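Local coordinates for polyketide synthase type I (Bacillus amyloliquefaciens, PDB 5KKU), which probably dehydrates carrier-bound polyketide intermediates, as the N-terminal double-hotdog dehydratase domain of a modular synthase in the difficidin assembly line, at residues L177-L182 / K191-F196; A195-S200 / Q231-T236; V22-V27 / G156-N161. All blocks are in the same frame, centred on the assembly; numbering follows the deposited sequence.

Interaction 1. Residues L177-L182 / K191-F196; sequences LTLSDL and KAHPAF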
ATOM      1  N   LEU A 177     -10.518   9.713   3.759  1.00 25.77           N
ATOM      2  CA  LEU A 177     -10.419   9.187   2.435  1.00 20.59           C
ATOM      3  C   LEU A 177     -11.672   8.491   1.966  1.00 23.57           C
ATOM      4  O   LEU A 177     -12.240   7.710   2.671  1.00 26.32           O
ATOM      5  CB  LEU A 177      -9.238   8.238   2.389  1.00 24.37           C
ATOM      6  CG  LEU A 177      -7.906   8.867   2.735  1.00 24.77           C
ATOM      7  CD1 LEU A 177      -6.900   7.872   3.207  1.00 22.80           C
ATOM      8  CD2 LEU A 177      -7.402   9.550   1.514  1.00 24.72           C
ATOM      9  N   THR A 178     -12.082   8.761   0.740  1.00 28.95           N
ATOM     10  CA  THR A 178     -13.200   8.102   0.103  1.00 19.65           C
ATOM     11  C   THR A 178     -12.868   7.708  -1.324  1.00 25.09           C
ATOM     12  O   THR A 178     -12.228   8.411  -2.028  1.00 24.44           O
ATOM     13  CB  THR A 178     -14.465   8.943   0.116  1.00 23.72           C
ATOM     14  OG1 THR A 178     -14.827   9.222   1.452  1.00 31.86           O
ATOM     15  CG2 THR A 178     -15.569   8.222  -0.438  1.00 20.72           C
ATOM     16  N   LEU A 179     -13.356   6.577  -1.765  1.00 25.89           N
ATOM     17  CA  LEU A 179     -13.135   6.154  -3.106  1.00 22.39           C
ATOM     18  C   LEU A 179     -13.966   6.910  -4.124  1.00 27.64           C
ATOM     19  O   LEU A 179     -14.941   7.504  -3.789  1.00 27.19           O
ATOM     20  CB  LEU A 179     -13.397   4.684  -3.240  1.00 23.23           C
ATOM     21  CG  LEU A 179     -12.838   3.781  -2.167  1.00 26.80           C
ATOM     22  CD1 LEU A 179     -13.469   2.433  -2.371  1.00 22.78           C
ATOM     23  CD2 LEU A 179     -11.354   3.675  -2.260  1.00 20.67           C
ATOM     24  N   SER A 180     -13.550   6.907  -5.365  1.00 23.79           N
ATOM     25  CA  SER A 180     -14.395   7.296  -6.455  1.00 28.70           C
ATOM     26  C   SER A 180     -15.503   6.268  -6.630  1.00 25.44           C
ATOM     27  O   SER A 180     -15.357   5.183  -6.208  1.00 26.19           O
ATOM     28  CB  SER A 180     -13.579   7.372  -7.736  1.00 30.63           C
ATOM     29  OG  SER A 180     -13.127   6.116  -8.150  1.00 31.72           O
ATOM     30  N   ASP A 181     -16.593   6.646  -7.252  1.00 22.60           N
ATOM     31  CA  ASP A 181     -17.689   5.737  -7.410  1.00 22.63           C
ATOM     32  C   ASP A 181     -17.262   4.444  -8.107  1.00 28.35           C
ATOM     33  O   ASP A 181     -17.586   3.392  -7.657  1.00 19.55           O
ATOM     34  CB  ASP A 181     -18.861   6.378  -8.108  1.00 24.99           C
ATOM     35  CG  ASP A 181     -19.587   7.407  -7.252  1.00 31.80           C
ATOM     36  OD1 ASP A 181     -19.819   7.225  -6.058  1.00 33.74           O
ATOM     37  OD2 ASP A 181     -19.959   8.419  -7.806  1.00 33.15           O
ATOM     38  N   LEU A 182     -16.519   4.541  -9.202  1.00 25.01           N
ATOM     39  CA  LEU A 182     -15.916   3.387  -9.837  1.00 24.30           C
ATOM     40  C   LEU A 182     -15.141   2.479  -8.877  1.00 26.71           C
ATOM     41  O   LEU A 182     -15.370   1.298  -8.822  1.00 20.07           O
ATOM     42  CB  LEU A 182     -15.005   3.820 -10.961  1.00 23.28           C
ATOM     43  CG  LEU A 182     -14.192   2.730 -11.590  1.00 26.91           C
ATOM     44  CD1 LEU A 182     -15.096   1.911 -12.470  1.00 20.24           C
ATOM     45  CD2 LEU A 182     -13.078   3.319 -12.408  1.00 27.77           C
ATOM     46  N   LYS A 191     -10.292  -7.579  -0.049  1.00 20.74           N
ATOM     47  CA  LYS A 191     -10.141  -7.702   1.371  1.00 24.35           C
ATOM     48  C   LYS A 191      -9.667  -6.382   1.965  1.00 30.00           C
ATOM     49  O   LYS A 191     -10.082  -6.000   3.034  1.00 24.27           O
ATOM     50  CB  LYS A 191      -9.095  -8.731   1.709  1.00 30.03           C
ATOM     51  CG  LYS A 191      -9.513 -10.168   1.569  1.00 29.05           C
ATOM     52  CD  LYS A 191     -10.569 -10.546   2.565  1.00 26.37           C
ATOM     53  CE  LYS A 191     -11.285 -11.795   2.146  1.00 34.65           C
ATOM     54  NZ  LYS A 191     -11.700 -12.652   3.264  1.00 43.80           N
ATOM     55  N   ALA A 192      -8.821  -5.669   1.240  1.00 19.80           N
ATOM     56  CA  ALA A 192      -8.361  -4.353   1.619  1.00 23.20           C
ATOM     57  C   ALA A 192      -8.169  -3.721   0.259  1.00 28.35           C
ATOM     58  O   ALA A 192      -7.478  -4.223  -0.565  1.00 37.85           O
ATOM     59  CB  ALA A 192      -7.188  -4.413   2.544  1.00 21.52           C
ATOM     60  N   HIS A 193      -8.849  -2.626   0.005  1.00 17.37           N
ATOM     61  CA  HIS A 193      -8.898  -1.983  -1.269  1.00 17.77           C
ATOM     62  C   HIS A 193      -7.531  -1.343  -1.455  1.00 24.28           C
ATOM     63  O   HIS A 193      -7.112  -0.555  -0.653  1.00 25.08           O
ATOM     64  CB  HIS A 193     -10.001  -0.921  -1.304  1.00 22.80           C
ATOM     65  CG  HIS A 193     -10.507  -0.551  -2.667  1.00 23.09           C
ATOM     66  ND1 HIS A 193      -9.741   0.069  -3.614  1.00 21.76           N
ATOM     67  CD2 HIS A 193     -11.736  -0.656  -3.204  1.00 22.56           C
ATOM     68  CE1 HIS A 193     -10.466   0.307  -4.682  1.00 20.06           C
ATOM     69  NE2 HIS A 193     -11.673  -0.144  -4.466  1.00 22.28           N
ATOM     70  N   PRO A 194      -6.903  -1.654  -2.563  1.00 22.10           N
ATOM     71  CA  PRO A 194      -5.604  -1.124  -2.891  1.00 19.71           C
ATOM     72  C   PRO A 194      -5.584   0.377  -2.963  1.00 23.24           C
ATOM     73  O   PRO A 194      -4.619   0.954  -2.579  1.00 19.54           O
ATOM     74  CB  PRO A 194      -5.332  -1.744  -4.233  1.00 24.30           C
ATOM     75  CG  PRO A 194      -5.973  -3.034  -4.150  1.00 18.46           C
ATOM     76  CD  PRO A 194      -7.222  -2.806  -3.391  1.00 20.94           C
ATOM     77  N   ALA A 195      -6.654   0.979  -3.449  1.00 22.24           N
ATOM     78  CA  ALA A 195      -6.759   2.420  -3.469  1.00 21.95           C
ATOM     79  C   ALA A 195      -6.627   3.018  -2.082  1.00 25.59           C
ATOM     80  O   ALA A 195      -5.906   3.928  -1.884  1.00 22.25           O
ATOM     81  CB  ALA A 195      -8.032   2.873  -4.117  1.00 23.92           C
ATOM     82  N   PHE A 196      -7.349   2.466  -1.125  1.00 23.39           N
ATOM     83  CA  PHE A 196      -7.240   2.841   0.249  1.00 16.47           C
ATOM     84  C   PHE A 196      -5.833   2.636   0.799  1.00 21.76           C
ATOM     85  O   PHE A 196      -5.327   3.508   1.429  1.00 19.68           O
ATOM     86  CB  PHE A 196      -8.243   2.096   1.104  1.00 22.02           C
ATOM     87  CG  PHE A 196      -9.596   2.746   1.202  1.00 23.07           C
ATOM     88  CD1 PHE A 196      -9.738   4.107   1.225  1.00 19.45           C
ATOM     89  CD2 PHE A 196     -10.716   1.975   1.311  1.00 22.33           C
ATOM     90  CE1 PHE A 196     -10.961   4.682   1.305  1.00 23.21           C
ATOM     91  CE2 PHE A 196     -11.946   2.535   1.400  1.00 20.25           C
ATOM     92  CZ  PHE A 196     -12.070   3.890   1.405  1.00 24.85           C
TER
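L179 meets F196 and H193 with CD2 wedged between their rings. CD2 sits squarely over the F196 ring, 3.6 Å from its centroid and only 7° off the ring normal, a CH-pi contact of nearly ideal placement; CG leans over the rim of the same face, 3.7 Å from F196 CZ. The same methyl also stands over the centre of the H193 ring, and CD1 adds an off-centre CH-pi contact on that face, 27° off the normal and 3.6 Å from H193 CD2. With CG of L179 anti to its own carbonyl carbon (chi1 -44°), the fork points into the angle between the two rings. Plain apolar contact fills the rest: CD2 also touches A195 CB, and L177 CB rests against F196 CE1 at 4.1 Å.

The polar component belongs to the 191-196 side. H193 occupies the N-cap of helix 194-200, which lies in the C-terminal hotdog fold and carries D198, the predicted proton donor. Its ND1 accepts from A195 N at 3.2 Å with the nitrogen lying in the imidazole plane. NE2 is bonded to the carbonyl of A183, so both ring nitrogens are engaged and the ring's rotation is fixed. That bonding pattern is consistent with a neutral imidazole carrying its proton on NE2; the face of the ring serves as an apolar surface for L179 where the 177-179 backbone passes the helix start.

Interaction 2. Residues A195-S200 / Q231-T236; sequences AFLDAS and QPFPKT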
ATOM      1  N   ALA A 195      -6.654   0.979  -3.449  1.00 22.24           N
ATOM      2  CA  ALA A 195      -6.759   2.420  -3.469  1.00 21.95           C
ATOM      3  C   ALA A 195      -6.627   3.018  -2.082  1.00 25.59           C
ATOM      4  O   ALA A 195      -5.906   3.928  -1.884  1.00 22.25           O
ATOM      5  CB  ALA A 195      -8.032   2.873  -4.117  1.00 23.92           C
ATOM      6  N   PHE A 196      -7.349   2.466  -1.125  1.00 23.39           N
ATOM      7  CA  PHE A 196      -7.240   2.841   0.249  1.00 16.47           C
ATOM      8  C   PHE A 196      -5.833   2.636   0.799  1.00 21.76           C
ATOM      9  O   PHE A 196      -5.327   3.508   1.429  1.00 19.68           O
ATOM     10  CB  PHE A 196      -8.243   2.096   1.104  1.00 22.02           C
ATOM     11  CG  PHE A 196      -9.596   2.746   1.202  1.00 23.07           C
ATOM     12  CD1 PHE A 196      -9.738   4.107   1.225  1.00 19.45           C
ATOM     13  CD2 PHE A 196     -10.716   1.975   1.311  1.00 22.33           C
ATOM     14  CE1 PHE A 196     -10.961   4.682   1.305  1.00 23.21           C
ATOM     15  CE2 PHE A 196     -11.946   2.535   1.400  1.00 20.25           C
ATOM     16  CZ  PHE A 196     -12.070   3.890   1.405  1.00 24.85           C
ATOM     17  N   LEU A 197      -5.222   1.495   0.510  1.00 19.63           N
ATOM     18  CA  LEU A 197      -3.907   1.152   0.964  1.00 13.29           C
ATOM     19  C   LEU A 197      -2.855   2.123   0.424  1.00 19.38           C
ATOM     20  O   LEU A 197      -2.066   2.631   1.156  1.00 19.70           O
ATOM     21  CB  LEU A 197      -3.580  -0.300   0.621  1.00 19.45           C
ATOM     22  CG  LEU A 197      -4.320  -1.447   1.302  1.00 20.29           C
ATOM     23  CD1 LEU A 197      -3.676  -2.759   0.989  1.00 24.38           C
ATOM     24  CD2 LEU A 197      -4.365  -1.267   2.792  1.00 20.93           C
ATOM     25  N   ASP A 198      -2.843   2.364  -0.875  1.00 21.06           N
ATOM     26  CA  ASP A 198      -1.961   3.312  -1.525  1.00 14.30           C
ATOM     27  C   ASP A 198      -2.025   4.702  -0.921  1.00 21.84           C
ATOM     28  O   ASP A 198      -1.053   5.219  -0.533  1.00 19.80           O
ATOM     29  CB  ASP A 198      -2.277   3.344  -2.998  1.00 17.28           C
ATOM     30  CG  ASP A 198      -1.354   4.199  -3.790  1.00 24.90           C
ATOM     31  OD1 ASP A 198      -0.182   3.906  -3.916  1.00 28.50           O
ATOM     32  OD2 ASP A 198      -1.798   5.175  -4.310  1.00 26.53           O
ATOM     33  N   ALA A 199      -3.204   5.281  -0.855  1.00 23.01           N
ATOM     34  CA  ALA A 199      -3.380   6.591  -0.266  1.00 25.17           C
ATOM     35  C   ALA A 199      -2.941   6.668   1.178  1.00 23.95           C
ATOM     36  O   ALA A 199      -2.488   7.690   1.595  1.00 29.88           O
ATOM     37  CB  ALA A 199      -4.795   7.076  -0.390  1.00 25.80           C
ATOM     38  N   SER A 200      -3.091   5.593   1.904  1.00 16.98           N
ATOM     39  CA  SER A 200      -2.683   5.548   3.280  1.00 24.11           C
ATOM     40  C   SER A 200      -1.187   5.591   3.497  1.00 20.68           C
ATOM     41  O   SER A 200      -0.757   6.018   4.499  1.00 23.87           O
ATOM     42  CB  SER A 200      -3.276   4.356   3.981  1.00 16.06           C
ATOM     43  OG  SER A 200      -4.638   4.447   4.007  1.00 16.96           O
ATOM     44  N   GLN A 231     -10.717  -5.349  10.474  1.00 26.60           N
ATOM     45  CA  GLN A 231     -12.059  -5.250   9.976  1.00 29.42           C
ATOM     46  C   GLN A 231     -12.028  -4.782   8.532  1.00 33.02           C
ATOM     47  O   GLN A 231     -11.080  -4.173   8.113  1.00 27.26           O
ATOM     48  CB  GLN A 231     -12.838  -4.266  10.811  1.00 34.51           C
ATOM     49  CG  GLN A 231     -14.157  -4.767  11.331  1.00 52.78           C
ATOM     50  CD  GLN A 231     -14.054  -5.677  12.528  1.00 48.94           C
ATOM     51  OE1 GLN A 231     -13.108  -5.609  13.277  1.00 47.00           O
ATOM     52  NE2 GLN A 231     -15.043  -6.518  12.705  1.00 50.11           N
ATOM     53  N   PRO A 232     -13.058  -5.058   7.765  1.00 26.93           N
ATOM     54  CA  PRO A 232     -13.105  -4.602   6.381  1.00 28.29           C
ATOM     55  C   PRO A 232     -13.352  -3.123   6.252  1.00 30.18           C
ATOM     56  O   PRO A 232     -14.008  -2.571   7.073  1.00 32.19           O
ATOM     57  CB  PRO A 232     -14.264  -5.376   5.802  1.00 29.65           C
ATOM     58  CG  PRO A 232     -15.095  -5.711   6.963  1.00 34.49           C
ATOM     59  CD  PRO A 232     -14.185  -5.911   8.102  1.00 27.14           C
ATOM     60  N   PHE A 233     -12.769  -2.491   5.271  1.00 29.01           N
ATOM     61  CA  PHE A 233     -12.952  -1.085   5.075  1.00 26.26           C
ATOM     62  C   PHE A 233     -14.389  -0.671   4.750  1.00 26.39           C
ATOM     63  O   PHE A 233     -15.028  -1.277   3.979  1.00 26.34           O
ATOM     64  CB  PHE A 233     -12.040  -0.623   3.948  1.00 26.02           C
ATOM     65  CG  PHE A 233     -10.577  -0.652   4.262  1.00 27.04           C
ATOM     66  CD1 PHE A 233     -10.120  -0.413   5.512  1.00 24.07           C
ATOM     67  CD2 PHE A 233      -9.661  -0.873   3.264  1.00 25.27           C
ATOM     68  CE1 PHE A 233      -8.775  -0.407   5.767  1.00 24.38           C
ATOM     69  CE2 PHE A 233      -8.319  -0.870   3.514  1.00 26.37           C
ATOM     70  CZ  PHE A 233      -7.873  -0.641   4.771  1.00 24.18           C
ATOM     71  N   PRO A 234     -14.847   0.426   5.302  1.00 30.79           N
ATOM     72  CA  PRO A 234     -16.127   0.993   4.908  1.00 22.83           C
ATOM     73  C   PRO A 234     -15.951   1.976   3.793  1.00 27.97           C
ATOM     74  O   PRO A 234     -14.876   2.028   3.285  1.00 28.08           O
ATOM     75  CB  PRO A 234     -16.571   1.704   6.157  1.00 23.94           C
ATOM     76  CG  PRO A 234     -15.319   2.061   6.800  1.00 25.17           C
ATOM     77  CD  PRO A 234     -14.443   0.899   6.614  1.00 23.04           C
ATOM     78  N   LYS A 235     -16.964   2.728   3.431  1.00 29.06           N
ATOM     79  CA  LYS A 235     -16.887   3.668   2.358  1.00 22.70           C
ATOM     80  C   LYS A 235     -15.879   4.770   2.592  1.00 26.51           C
ATOM     81  O   LYS A 235     -15.205   5.172   1.711  1.00 23.66           O
ATOM     82  CB  LYS A 235     -18.244   4.255   2.108  1.00 27.93           C
ATOM     83  CG  LYS A 235     -19.158   3.364   1.315  1.00 31.65           C
ATOM     84  CD  LYS A 235     -20.503   3.993   1.089  1.00 36.23           C
ATOM     85  CE  LYS A 235     -21.448   2.994   0.455  1.00 40.96           C
ATOM     86  NZ  LYS A 235     -22.883   3.381   0.493  1.00 48.31           N
ATOM     87  N   THR A 236     -15.800   5.284   3.796  1.00 20.78           N
ATOM     88  CA  THR A 236     -14.805   6.272   4.105  1.00 19.58           C
ATOM     89  C   THR A 236     -13.954   5.791   5.254  1.00 22.01           C
ATOM     90  O   THR A 236     -14.456   5.322   6.207  1.00 17.06           O
ATOM     91  CB  THR A 236     -15.428   7.612   4.539  1.00 21.26           C
ATOM     92  OG1 THR A 236     -16.310   8.112   3.550  1.00 24.55           O
ATOM     93  CG2 THR A 236     -14.384   8.637   4.849  1.00 20.42           C
TER
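An aromatic pair, F196 with F233, joins the first turn of helix 194-200 to the loop between strands 219-229 and 236-248 in the C-terminal hotdog fold. It is an offset edge-to-face pair: the edge of F196 is turned toward the face of F233, the planes are 79° apart, and the centroids are separated by 5.3 Å. The two side chains run antiparallel, side by side, and the nearest approach is F196 CD2 to F233 CD2, 3.6 Å. F196 CB also takes part, 3.8 Å from F233 CE2. At the far end of F233, L197 CD2 comes in near the ring plane, 4.0 Å from F233 CE2, so the phenyl group is met by two consecutive helix residues. F233 reaches them because its CG stands anti to its carbonyl carbon (chi1 -69°).

Beyond F233 the loop offers backbone oxygens to F196. P234 O is 3.5 Å from F196 CE2. K235 O lies in the plane of the ring at its edge, 3.4 Å from F196 CZ, where it faces the weakly positive rim. On the helix itself, F196 O accepts from S200 N and from S200 OG (2.8 Å), which approach from opposite faces of the carbonyl plane.

S200 OG is also bonded to T239 of strand 236-248. S200 and F233 both pack on I265 of strand 258-266, while F196 touches I237, so the helix packs against strands 236-248 and 258-266.

Interaction 3. Residues V22-V27 / G156-N161; sequences VRDHRV and GEFMKN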
ATOM      1  N   VAL A  22      -3.346  -0.392 -12.274  1.00 22.47           N
ATOM      2  CA  VAL A  22      -2.255   0.101 -13.105  1.00 24.20           C
ATOM      3  C   VAL A  22      -2.748   1.145 -14.103  1.00 23.29           C
ATOM      4  O   VAL A  22      -2.002   2.040 -14.500  1.00 21.51           O
ATOM      5  CB  VAL A  22      -1.567  -1.043 -13.873  1.00 19.04           C
ATOM      6  CG1 VAL A  22      -0.988  -2.060 -12.901  1.00 19.80           C
ATOM      7  CG2 VAL A  22      -2.548  -1.706 -14.827  1.00 12.66           C
ATOM      8  N   ARG A  23      -3.970   1.048 -14.501  1.00 20.75           N
ATOM      9  CA  ARG A  23      -4.446   2.004 -15.419  1.00 23.09           C
ATOM     10  C   ARG A  23      -4.458   3.359 -14.783  1.00 23.57           C
ATOM     11  O   ARG A  23      -4.170   4.321 -15.400  1.00 18.12           O
ATOM     12  CB  ARG A  23      -5.808   1.572 -15.866  1.00 24.53           C
ATOM     13  CG  ARG A  23      -6.672   2.483 -16.678  1.00 29.41           C
ATOM     14  CD  ARG A  23      -8.007   1.795 -16.601  1.00 31.93           C
ATOM     15  NE  ARG A  23      -9.134   2.484 -17.126  1.00 33.05           N
ATOM     16  CZ  ARG A  23      -9.929   3.300 -16.464  1.00 33.24           C
ATOM     17  NH1 ARG A  23      -9.756   3.624 -15.237  1.00 29.60           N
ATOM     18  NH2 ARG A  23     -10.944   3.787 -17.078  1.00 35.50           N
ATOM     19  N   ASP A  24      -4.761   3.383 -13.500  1.00 26.64           N
ATOM     20  CA  ASP A  24      -4.937   4.628 -12.781  1.00 25.61           C
ATOM     21  C   ASP A  24      -3.796   4.866 -11.785  1.00 24.66           C
ATOM     22  O   ASP A  24      -3.915   5.569 -10.840  1.00 20.87           O
ATOM     23  CB  ASP A  24      -6.291   4.651 -12.101  1.00 17.99           C
ATOM     24  CG  ASP A  24      -7.440   4.812 -13.078  1.00 27.44           C
ATOM     25  OD1 ASP A  24      -7.220   5.045 -14.257  1.00 22.55           O
ATOM     26  OD2 ASP A  24      -8.552   4.732 -12.645  1.00 19.69           O
ATOM     27  N   HIS A  25      -2.678   4.226 -12.052  1.00 24.18           N
ATOM     28  CA  HIS A  25      -1.427   4.489 -11.350  1.00 26.83           C
ATOM     29  C   HIS A  25      -0.222   4.409 -12.266  1.00 26.94           C
ATOM     30  O   HIS A  25       0.312   3.356 -12.546  1.00 23.98           O
ATOM     31  CB  HIS A  25      -1.238   3.622 -10.111  1.00 23.75           C
ATOM     32  CG  HIS A  25      -0.066   4.013  -9.295  1.00 23.37           C
ATOM     33  ND1 HIS A  25       1.110   3.321  -9.315  1.00 26.35           N
ATOM     34  CD2 HIS A  25       0.117   5.025  -8.437  1.00 21.14           C
ATOM     35  CE1 HIS A  25       1.968   3.892  -8.509  1.00 21.84           C
ATOM     36  NE2 HIS A  25       1.390   4.932  -7.972  1.00 28.16           N
ATOM     37  N   ARG A  26       0.188   5.537 -12.769  1.00 24.68           N
ATOM     38  CA  ARG A  26       1.315   5.528 -13.651  1.00 18.93           C
ATOM     39  C   ARG A  26       2.442   6.407 -13.162  1.00 21.73           C
ATOM     40  O   ARG A  26       2.217   7.460 -12.703  1.00 24.06           O
ATOM     41  CB  ARG A  26       0.897   5.846 -15.084  1.00 19.58           C
ATOM     42  CG  ARG A  26      -0.505   5.421 -15.475  1.00 23.12           C
ATOM     43  CD  ARG A  26      -0.818   5.729 -16.916  1.00 20.15           C
ATOM     44  NE  ARG A  26      -2.104   5.231 -17.287  1.00 20.86           N
ATOM     45  CZ  ARG A  26      -2.691   5.365 -18.459  1.00 22.58           C
ATOM     46  NH1 ARG A  26      -2.096   5.964 -19.462  1.00 28.22           N
ATOM     47  NH2 ARG A  26      -3.869   4.871 -18.621  1.00 19.13           N
ATOM     48  N   VAL A  27       3.646   5.913 -13.203  1.00 25.11           N
ATOM     49  CA  VAL A  27       4.811   6.676 -12.863  1.00 22.50           C
ATOM     50  C   VAL A  27       5.695   6.950 -14.090  1.00 25.10           C
ATOM     51  O   VAL A  27       6.158   6.055 -14.715  1.00 29.13           O
ATOM     52  CB  VAL A  27       5.568   5.929 -11.800  1.00 23.56           C
ATOM     53  CG1 VAL A  27       6.819   6.675 -11.395  1.00 22.13           C
ATOM     54  CG2 VAL A  27       4.670   5.587 -10.646  1.00 17.68           C
ATOM     55  N   GLY A 156      -5.116   8.040 -11.403  1.00 19.13           N
ATOM     56  CA  GLY A 156      -6.391   8.100 -12.067  1.00 21.65           C
ATOM     57  C   GLY A 156      -7.627   7.837 -11.215  1.00 23.63           C
ATOM     58  O   GLY A 156      -7.521   7.622 -10.064  1.00 22.62           O
ATOM     59  N   GLU A 157      -8.788   7.852 -11.819  1.00 21.75           N
ATOM     60  CA  GLU A 157     -10.056   7.670 -11.146  1.00 19.51           C
ATOM     61  C   GLU A 157     -10.153   6.613 -10.061  1.00 27.76           C
ATOM     62  O   GLU A 157     -10.556   6.933  -8.972  1.00 22.46           O
ATOM     63  CB  GLU A 157     -11.184   7.555 -12.164  1.00 18.83           C
ATOM     64  CG  GLU A 157     -12.492   6.980 -11.692  1.00 24.68           C
ATOM     65  CD  GLU A 157     -13.678   7.304 -12.594  1.00 36.63           C
ATOM     66  OE1 GLU A 157     -13.539   7.437 -13.807  1.00 41.41           O
ATOM     67  OE2 GLU A 157     -14.790   7.423 -12.084  1.00 43.40           O
ATOM     68  N   PHE A 158      -9.784   5.398 -10.378  1.00 21.89           N
ATOM     69  CA  PHE A 158      -9.848   4.348  -9.452  1.00 19.66           C
ATOM     70  C   PHE A 158      -8.815   4.499  -8.361  1.00 23.81           C
ATOM     71  O   PHE A 158      -9.013   4.089  -7.282  1.00 20.30           O
ATOM     72  CB  PHE A 158      -9.536   3.095 -10.237  1.00 24.15           C
ATOM     73  CG  PHE A 158      -9.747   1.836  -9.518  1.00 19.91           C
ATOM     74  CD1 PHE A 158      -8.827   1.364  -8.668  1.00 17.40           C
ATOM     75  CD2 PHE A 158     -10.865   1.091  -9.758  1.00 26.28           C
ATOM     76  CE1 PHE A 158      -9.029   0.187  -8.029  1.00 21.57           C
ATOM     77  CE2 PHE A 158     -11.075  -0.088  -9.132  1.00 19.68           C
ATOM     78  CZ  PHE A 158     -10.148  -0.548  -8.268  1.00 23.90           C
ATOM     79  N   MET A 159      -7.653   5.017  -8.584  1.00 26.33           N
ATOM     80  CA  MET A 159      -6.738   5.069  -7.464  1.00 21.61           C
ATOM     81  C   MET A 159      -6.703   6.363  -6.702  1.00 23.05           C
ATOM     82  O   MET A 159      -6.155   6.428  -5.645  1.00 20.80           O
ATOM     83  CB  MET A 159      -5.351   4.744  -7.930  1.00 18.41           C
ATOM     84  CG  MET A 159      -5.213   3.327  -8.366  1.00 19.41           C
ATOM     85  SD  MET A 159      -5.421   2.127  -7.076  1.00 28.04           S
ATOM     86  CE  MET A 159      -3.986   2.398  -6.128  1.00 17.90           C
ATOM     87  N   LYS A 160      -7.298   7.393  -7.234  1.00 21.57           N
ATOM     88  CA  LYS A 160      -7.186   8.662  -6.519  1.00 21.94           C
ATOM     89  C   LYS A 160      -8.312   8.851  -5.511  1.00 23.84           C
ATOM     90  O   LYS A 160      -9.427   8.857  -5.850  1.00 22.17           O
ATOM     91  CB  LYS A 160      -7.079   9.801  -7.502  1.00 27.22           C
ATOM     92  CG  LYS A 160      -7.292  11.203  -7.000  1.00 30.02           C
ATOM     93  CD  LYS A 160      -6.963  12.170  -8.108  1.00 26.96           C
ATOM     94  CE  LYS A 160      -7.115  13.619  -7.723  1.00 32.96           C
ATOM     95  NZ  LYS A 160      -5.876  14.135  -7.153  1.00 30.83           N
ATOM     96  N   ASN A 161      -7.979   8.913  -4.234  1.00 22.56           N
ATOM     97  CA  ASN A 161      -8.949   9.105  -3.174  1.00 19.99           C
ATOM     98  C   ASN A 161      -9.432  10.562  -3.036  1.00 28.79           C
ATOM     99  O   ASN A 161      -8.689  11.474  -3.262  1.00 28.02           O
ATOM    100  CB  ASN A 161      -8.380   8.731  -1.828  1.00 22.97           C
ATOM    101  CG  ASN A 161      -8.116   7.251  -1.632  1.00 26.43           C
ATOM    102  OD1 ASN A 161      -7.787   6.534  -2.508  1.00 29.41           O
ATOM    103  ND2 ASN A 161      -8.200   6.847  -0.439  1.00 21.37           N
TER
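D24 OD2 is gripped from both segments: F158 N donates to it at 2.7 Å, nearly straight at 165°, and R23 NH1 forms a salt bridge with it at 3.1 Å. The amide meets the oxygen on its anti side, 24° out of the carboxylate plane. E157 N is also near OD2, but its angle is too poor for a bond. The carboxylate thus sits at the start of the 157-159 turn, held by one backbone N-H and one guanidinium; CG lies anti to the carbonyl carbon of D24 (chi1 -72°), which carries the group over to this turn.

The backbone supplies a second tie: G156 N donates to D24 O at 2.8 Å. With only hydrogens on G156 CA, D24 CB can settle 3.5 Å from it. On the other flank of the same carbonyl, M159 CB lies 3.3 Å from D24 O; the first torsion of the methionine, which puts CG beside its backbone N, leaves M159 CG 4.4 Å from H25 CB.

R26 clamps R23 O side-on with NE and NH2, tying strand 25-27 back to the end of helix 20-23. H25, the predicted proton acceptor, follows D24 directly. A buried carboxylate bonded to both a backbone amide and an arginine is likely to remain charged, and here it pins the turn of the C-terminal hotdog against the segment bearing H25.

How the interactions relate
Interactions 1 and 2 share A195 and F196 and lie about 5 Å apart between centres: L179 takes a face of the F196 ring, while the 231-236 loop meets it elsewhere. A probable hydrogen bond between T178 OG1 and T236 OG1, 2.8 Å, also joins their outer segments. Interaction 3, about 11 Å from interaction 1 between centres, is linked to it by S180 OG and E157 O at 2.8 Å, and the F158 ring meets that of H193. All three lie beside the predicted catalytic pair, H25 in interaction 3 and D198 in interaction 2. Interaction 3 joins the two hotdog halves; interactions 1 and 2 sit within the C-terminal one and anchor the D198 helix.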